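Local atomic coordinates of acetone carboxylase alpha subunit (Xanthobacter autotrophicus Py2, PDB entry 5M45), a protein that forms the metal-binding alpha subunit of a multi-subunit enzyme and contains a hydantoinase B/oxoprolinase family region. Residues A79-C91 with W479-W491. Sequence-based numbering, arbitrary orientation.
Sequences AASPIVEQEGELC and WNPEGDMGDMEIW
At the N-terminal end of helix 488-494, where Asp487 holds the N-cap position, the side-chain amide of Gln86 binds both the backbone and the side chain of that residue. Gln86 OE1 accepts from Asp487 N at 3.0 Å, the donor standing above the carbonyl plane, while NE2 gives a more bent bond (144°) to the anti lone pair of Asp487 OD2. CG of Gln86 lies anti to the backbone N (chi1 -178°) and the chain runs on extended, which carries the amide across to Asp487. Asp487 is shared with the chain of another protein, where a polar side chain binds OD1 and a basic one forms a salt bridge with OD2. Beside this amide, Pro82 CB and CG pack on Ile490 CG2, and the same CB rests over one face of the Trp491 ring; Ile83 CG1 meets that ring at its edge, 4.1 Å from CH2. Trp491 NE1 donates an almost straight bond to Met485 O, which helps set the rotation of the ring. Within the hydantoinase B/oxoprolinase region, the contact joins helix 82-85 and the turn leading to strand 90-95 with the loop before helix 488-494 and the helix's first turn. Glu87 bends at chi2 (63°) and brings OE1 within 3.3 Å of Asp484 OD1, like charges probably eased by a basic side chain of another protein's chain, salt-bridged to Asp484 OD1. This OD1 also closes an Asx turn onto Gly486 N. Farther along, Asn480 ND2 donates to the syn side of Glu89 OE2 at 3.0 Å, the carboxylate and amide planes nearly perpendicular, and a water links ND2 to Glu87 O.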
loop_
_atom_site.group_PDB
_atom_site.type_symbol
_atom_site.label_atom_id
_atom_site.label_comp_id
_atom_site.label_asym_id
_atom_site.label_seq_id
_atom_site.Cartn_x
_atom_site.Cartn_y
_atom_site.Cartn_z
ATOM N N ALA A 79 -8.614 -20.466 -12.194
ATOM C CA ALA A 79 -7.359 -19.935 -11.678
ATOM C C ALA A 79 -6.114 -20.461 -12.415
ATOM O O ALA A 79 -6.105 -21.609 -12.885
ATOM C CB ALA A 79 -7.252 -20.238 -10.192
ATOM N N ALA A 80 -5.088 -19.623 -12.507
ATOM C CA ALA A 80 -3.743 -20.020 -12.941
ATOM C C ALA A 80 -2.865 -20.492 -11.812
ATOM O O ALA A 80 -1.964 -21.303 -12.047
ATOM C CB ALA A 80 -3.043 -18.867 -13.676
ATOM N N SER A 81 -3.110 -20.006 -10.609
ATOM C CA SER A 81 -2.320 -20.382 -9.427
ATOM C C SER A 81 -2.711 -21.795 -8.910
ATOM O O SER A 81 -3.895 -22.032 -8.618
ATOM C CB SER A 81 -2.557 -19.377 -8.283
ATOM O OG SER A 81 -1.950 -19.838 -7.063
ATOM N N PRO A 82 -1.723 -22.711 -8.769
ATOM C CA PRO A 82 -2.038 -24.043 -8.237
ATOM C C PRO A 82 -2.612 -24.065 -6.817
ATOM O O PRO A 82 -3.305 -25.001 -6.458
ATOM C CB PRO A 82 -0.699 -24.772 -8.246
ATOM C CG PRO A 82 0.170 -24.028 -9.210
ATOM C CD PRO A 82 -0.357 -22.619 -9.305
ATOM N N ILE A 83 -2.325 -23.036 -6.039
ATOM C CA ILE A 83 -2.868 -22.856 -4.677
ATOM C C ILE A 83 -4.405 -22.939 -4.701
ATOM O O ILE A 83 -5.017 -23.617 -3.853
ATOM C CB ILE A 83 -2.371 -21.543 -4.052
ATOM C CG1 ILE A 83 -0.833 -21.551 -3.864
ATOM C CG2 ILE A 83 -3.051 -21.266 -2.703
ATOM C CD1 ILE A 83 -0.235 -20.192 -3.519
ATOM N N VAL A 84 -5.004 -22.278 -5.692
ATOM C CA VAL A 84 -6.454 -22.295 -5.889
ATOM C C VAL A 84 -6.925 -23.482 -6.752
ATOM O O VAL A 84 -7.798 -24.265 -6.342
ATOM C CB VAL A 84 -6.927 -20.946 -6.470
ATOM C CG1 VAL A 84 -8.421 -21.002 -6.852
ATOM C CG2 VAL A 84 -6.658 -19.815 -5.464
ATOM N N GLU A 85 -6.328 -23.622 -7.930
ATOM C CA GLU A 85 -6.800 -24.594 -8.924
ATOM C C GLU A 85 -6.639 -26.088 -8.533
ATOM O O GLU A 85 -7.540 -26.904 -8.804
ATOM C CB GLU A 85 -6.121 -24.321 -10.265
ATOM C CG GLU A 85 -6.763 -25.069 -11.426
ATOM C CD GLU A 85 -6.334 -26.535 -11.595
ATOM O OE1 GLU A 85 -7.189 -27.282 -12.157
ATOM O OE2 GLU A 85 -5.208 -26.941 -11.190
ATOM N N GLN A 86 -5.509 -26.439 -7.923
ATOM C CA GLN A 86 -5.252 -27.834 -7.530
ATOM C C GLN A 86 -5.481 -28.044 -6.017
ATOM O O GLN A 86 -6.250 -28.915 -5.626
ATOM C CB GLN A 86 -3.844 -28.290 -7.924
ATOM C CG GLN A 86 -3.614 -29.758 -7.558
ATOM C CD GLN A 86 -2.368 -30.400 -8.157
ATOM O OE1 GLN A 86 -1.237 -29.964 -7.974
ATOM N NE2 GLN A 86 -2.584 -31.495 -8.862
ATOM N N GLU A 87 -4.801 -27.272 -5.174
ATOM C CA GLU A 87 -4.962 -27.416 -3.714
ATOM C C GLU A 87 -6.349 -27.041 -3.148
ATOM O O GLU A 87 -6.690 -27.483 -2.059
ATOM C CB GLU A 87 -3.930 -26.594 -2.954
ATOM C CG GLU A 87 -2.677 -27.333 -2.537
ATOM C CD GLU A 87 -1.941 -27.805 -3.714
ATOM O OE1 GLU A 87 -2.055 -29.044 -3.948
ATOM O OE2 GLU A 87 -1.335 -26.905 -4.409
ATOM N N GLY A 88 -7.112 -26.198 -3.848
ATOM C CA GLY A 88 -8.441 -25.835 -3.390
ATOM C C GLY A 88 -8.472 -24.892 -2.184
ATOM O O GLY A 88 -9.413 -24.965 -1.363
ATOM N N GLU A 89 -7.493 -23.990 -2.094
ATOM C CA GLU A 89 -7.465 -22.982 -0.998
ATOM C C GLU A 89 -8.374 -21.793 -1.343
ATOM O O GLU A 89 -7.912 -20.687 -1.657
ATOM C CB GLU A 89 -6.032 -22.563 -0.626
ATOM C CG GLU A 89 -5.000 -23.698 -0.491
ATOM C CD GLU A 89 -5.390 -24.865 0.396
ATOM O OE1 GLU A 89 -4.663 -25.882 0.380
ATOM O OE2 GLU A 89 -6.415 -24.794 1.154
ATOM N N LEU A 90 -9.680 -22.083 -1.358
ATOM C CA LEU A 90 -10.757 -21.117 -1.605
ATOM C C LEU A 90 -12.004 -21.578 -0.852
ATOM O O LEU A 90 -12.067 -22.721 -0.396
ATOM C CB LEU A 90 -11.050 -20.914 -3.116
ATOM C CG LEU A 90 -11.860 -21.957 -3.887
ATOM C CD1 LEU A 90 -12.300 -21.409 -5.245
ATOM C CD2 LEU A 90 -11.111 -23.273 -4.044
ATOM N N CYS A 91 -12.970 -20.676 -0.720
ATOM C CA CYS A 91 -14.227 -20.957 0.039
ATOM C C CYS A 91 -15.324 -19.995 -0.419
ATOM O O CYS A 91 -15.041 -18.819 -0.672
ATOM C CB CYS A 91 -13.966 -20.806 1.526
ATOM S SG CYS A 91 -15.355 -21.050 2.655
ATOM N N TRP A 479 -6.007 -25.422 9.301
ATOM C CA TRP A 479 -6.834 -24.507 8.499
ATOM C C TRP A 479 -7.517 -25.141 7.261
ATOM O O TRP A 479 -8.274 -24.462 6.553
ATOM C CB TRP A 479 -6.046 -23.204 8.105
ATOM C CG TRP A 479 -4.613 -23.401 7.756
ATOM C CD1 TRP A 479 -3.534 -23.138 8.562
ATOM C CD2 TRP A 479 -4.076 -23.959 6.556
ATOM N NE1 TRP A 479 -2.371 -23.474 7.939
ATOM C CE2 TRP A 479 -2.659 -23.974 6.696
ATOM C CE3 TRP A 479 -4.646 -24.407 5.356
ATOM C CZ2 TRP A 479 -1.814 -24.452 5.707
ATOM C CZ3 TRP A 479 -3.802 -24.895 4.360
ATOM C CH2 TRP A 479 -2.399 -24.899 4.540
ATOM N N ASN A 480 -7.230 -26.412 6.956
ATOM C CA ASN A 480 -7.926 -27.176 5.915
ATOM C C ASN A 480 -7.615 -28.675 6.084
ATOM O O ASN A 480 -6.462 -29.135 5.743
ATOM C CB ASN A 480 -7.543 -26.716 4.473
ATOM C CG ASN A 480 -8.394 -27.414 3.387
ATOM O OD1 ASN A 480 -9.165 -28.383 3.660
ATOM N ND2 ASN A 480 -8.267 -26.936 2.141
ATOM N N PRO A 481 -8.584 -29.462 6.610
ATOM C CA PRO A 481 -8.332 -30.886 6.830
ATOM C C PRO A 481 -8.222 -31.725 5.529
ATOM O O PRO A 481 -7.724 -32.877 5.590
ATOM C CB PRO A 481 -9.524 -31.308 7.721
ATOM C CG PRO A 481 -10.655 -30.410 7.266
ATOM C CD PRO A 481 -9.970 -29.089 6.965
ATOM N N GLU A 482 -8.694 -31.187 4.388
ATOM C CA GLU A 482 -8.536 -31.860 3.079
ATOM C C GLU A 482 -7.152 -31.565 2.498
ATOM O O GLU A 482 -6.993 -30.807 1.534
ATOM C CB GLU A 482 -9.664 -31.457 2.100
ATOM C CG GLU A 482 -11.029 -31.925 2.528
ATOM C CD GLU A 482 -12.176 -31.406 1.633
ATOM O OE1 GLU A 482 -12.420 -31.955 0.524
ATOM O OE2 GLU A 482 -12.866 -30.443 2.048
ATOM N N GLY A 483 -6.120 -32.161 3.096
ATOM C CA GLY A 483 -4.748 -31.855 2.694
ATOM C C GLY A 483 -4.435 -32.329 1.264
ATOM O O GLY A 483 -5.019 -33.309 0.750
ATOM N N ASP A 484 -3.512 -31.606 0.642
ATOM C CA ASP A 484 -3.004 -31.899 -0.687
ATOM C C ASP A 484 -1.621 -31.247 -0.802
ATOM O O ASP A 484 -1.500 -30.054 -0.542
ATOM C CB ASP A 484 -3.953 -31.314 -1.740
ATOM C CG ASP A 484 -3.681 -31.844 -3.192
ATOM O OD1 ASP A 484 -2.542 -32.309 -3.484
ATOM O OD2 ASP A 484 -4.666 -31.774 -4.023
ATOM N N MET A 485 -0.591 -32.021 -1.144
ATOM C CA MET A 485 0.757 -31.497 -1.354
ATOM C C MET A 485 1.019 -30.943 -2.772
ATOM O O MET A 485 2.046 -30.261 -2.988
ATOM C CB MET A 485 1.848 -32.511 -0.982
ATOM C CG MET A 485 1.870 -33.772 -1.834
ATOM S SD MET A 485 3.171 -34.970 -1.406
ATOM C CE MET A 485 2.713 -35.387 0.292
ATOM N N GLY A 486 0.088 -31.177 -3.694
ATOM C CA GLY A 486 0.253 -30.801 -5.098
ATOM C C GLY A 486 1.196 -31.729 -5.852
ATOM O O GLY A 486 2.046 -32.412 -5.217
ATOM N N ASP A 487 1.062 -31.725 -7.162
ATOM C CA ASP A 487 1.975 -32.454 -8.052
ATOM C C ASP A 487 3.268 -31.695 -8.268
ATOM O O ASP A 487 3.249 -30.472 -8.474
ATOM C CB ASP A 487 1.341 -32.746 -9.419
ATOM C CG ASP A 487 0.388 -33.947 -9.382
ATOM O OD1 ASP A 487 0.899 -35.104 -9.425
ATOM O OD2 ASP A 487 -0.872 -33.761 -9.301
ATOM N N MET A 488 4.389 -32.423 -8.227
ATOM C CA MET A 488 5.705 -31.842 -8.541
ATOM C C MET A 488 5.694 -31.140 -9.913
ATOM O O MET A 488 6.244 -30.044 -10.047
ATOM C CB MET A 488 6.819 -32.897 -8.505
ATOM C CG MET A 488 7.191 -33.371 -7.115
ATOM S SD MET A 488 8.543 -34.589 -7.012
ATOM C CE MET A 488 7.730 -36.088 -7.526
ATOM N N GLU A 489 5.058 -31.762 -10.911
ATOM C CA GLU A 489 5.077 -31.219 -12.269
ATOM C C GLU A 489 4.272 -29.901 -12.368
ATOM O O GLU A 489 4.588 -29.032 -13.220
ATOM C CB GLU A 489 4.579 -32.231 -13.313
ATOM C CG GLU A 489 5.534 -33.421 -13.488
ATOM C CD GLU A 489 5.047 -34.494 -14.449
ATOM O OE1 GLU A 489 3.857 -34.586 -14.775
ATOM O OE2 GLU A 489 5.908 -35.331 -14.819
ATOM N N ILE A 490 3.247 -29.771 -11.526
ATOM C CA ILE A 490 2.448 -28.546 -11.447
ATOM C C ILE A 490 3.224 -27.409 -10.719
ATOM O O ILE A 490 3.262 -26.270 -11.216
ATOM C CB ILE A 490 1.068 -28.804 -10.778
ATOM C CG1 ILE A 490 0.230 -29.755 -11.625
ATOM C CG2 ILE A 490 0.309 -27.500 -10.548
ATOM C CD1 ILE A 490 -0.234 -29.255 -12.990
ATOM N N TRP A 491 3.840 -27.713 -9.573
ATOM C CA TRP A 491 4.693 -26.723 -8.882
ATOM C C TRP A 491 5.845 -26.218 -9.793
ATOM O O TRP A 491 6.161 -25.021 -9.780
ATOM C CB TRP A 491 5.250 -27.236 -7.557
ATOM C CG TRP A 491 4.212 -27.370 -6.451
ATOM C CD1 TRP A 491 3.905 -28.490 -5.759
ATOM C CD2 TRP A 491 3.400 -26.329 -5.925
ATOM N NE1 TRP A 491 2.919 -28.223 -4.833
ATOM C CE2 TRP A 491 2.568 -26.905 -4.940
ATOM C CE3 TRP A 491 3.252 -24.964 -6.233
ATOM C CZ2 TRP A 491 1.645 -26.148 -4.197
ATOM C CZ3 TRP A 491 2.330 -24.216 -5.525
ATOM C CH2 TRP A 491 1.527 -24.817 -4.501
HETATM O O HOH W 1 -7.120 -30.897 -3.533
HETATM O O HOH W 2 -8.479 -28.435 -0.413
HETATM O O HOH W 3 -5.249 -28.238 1.462
#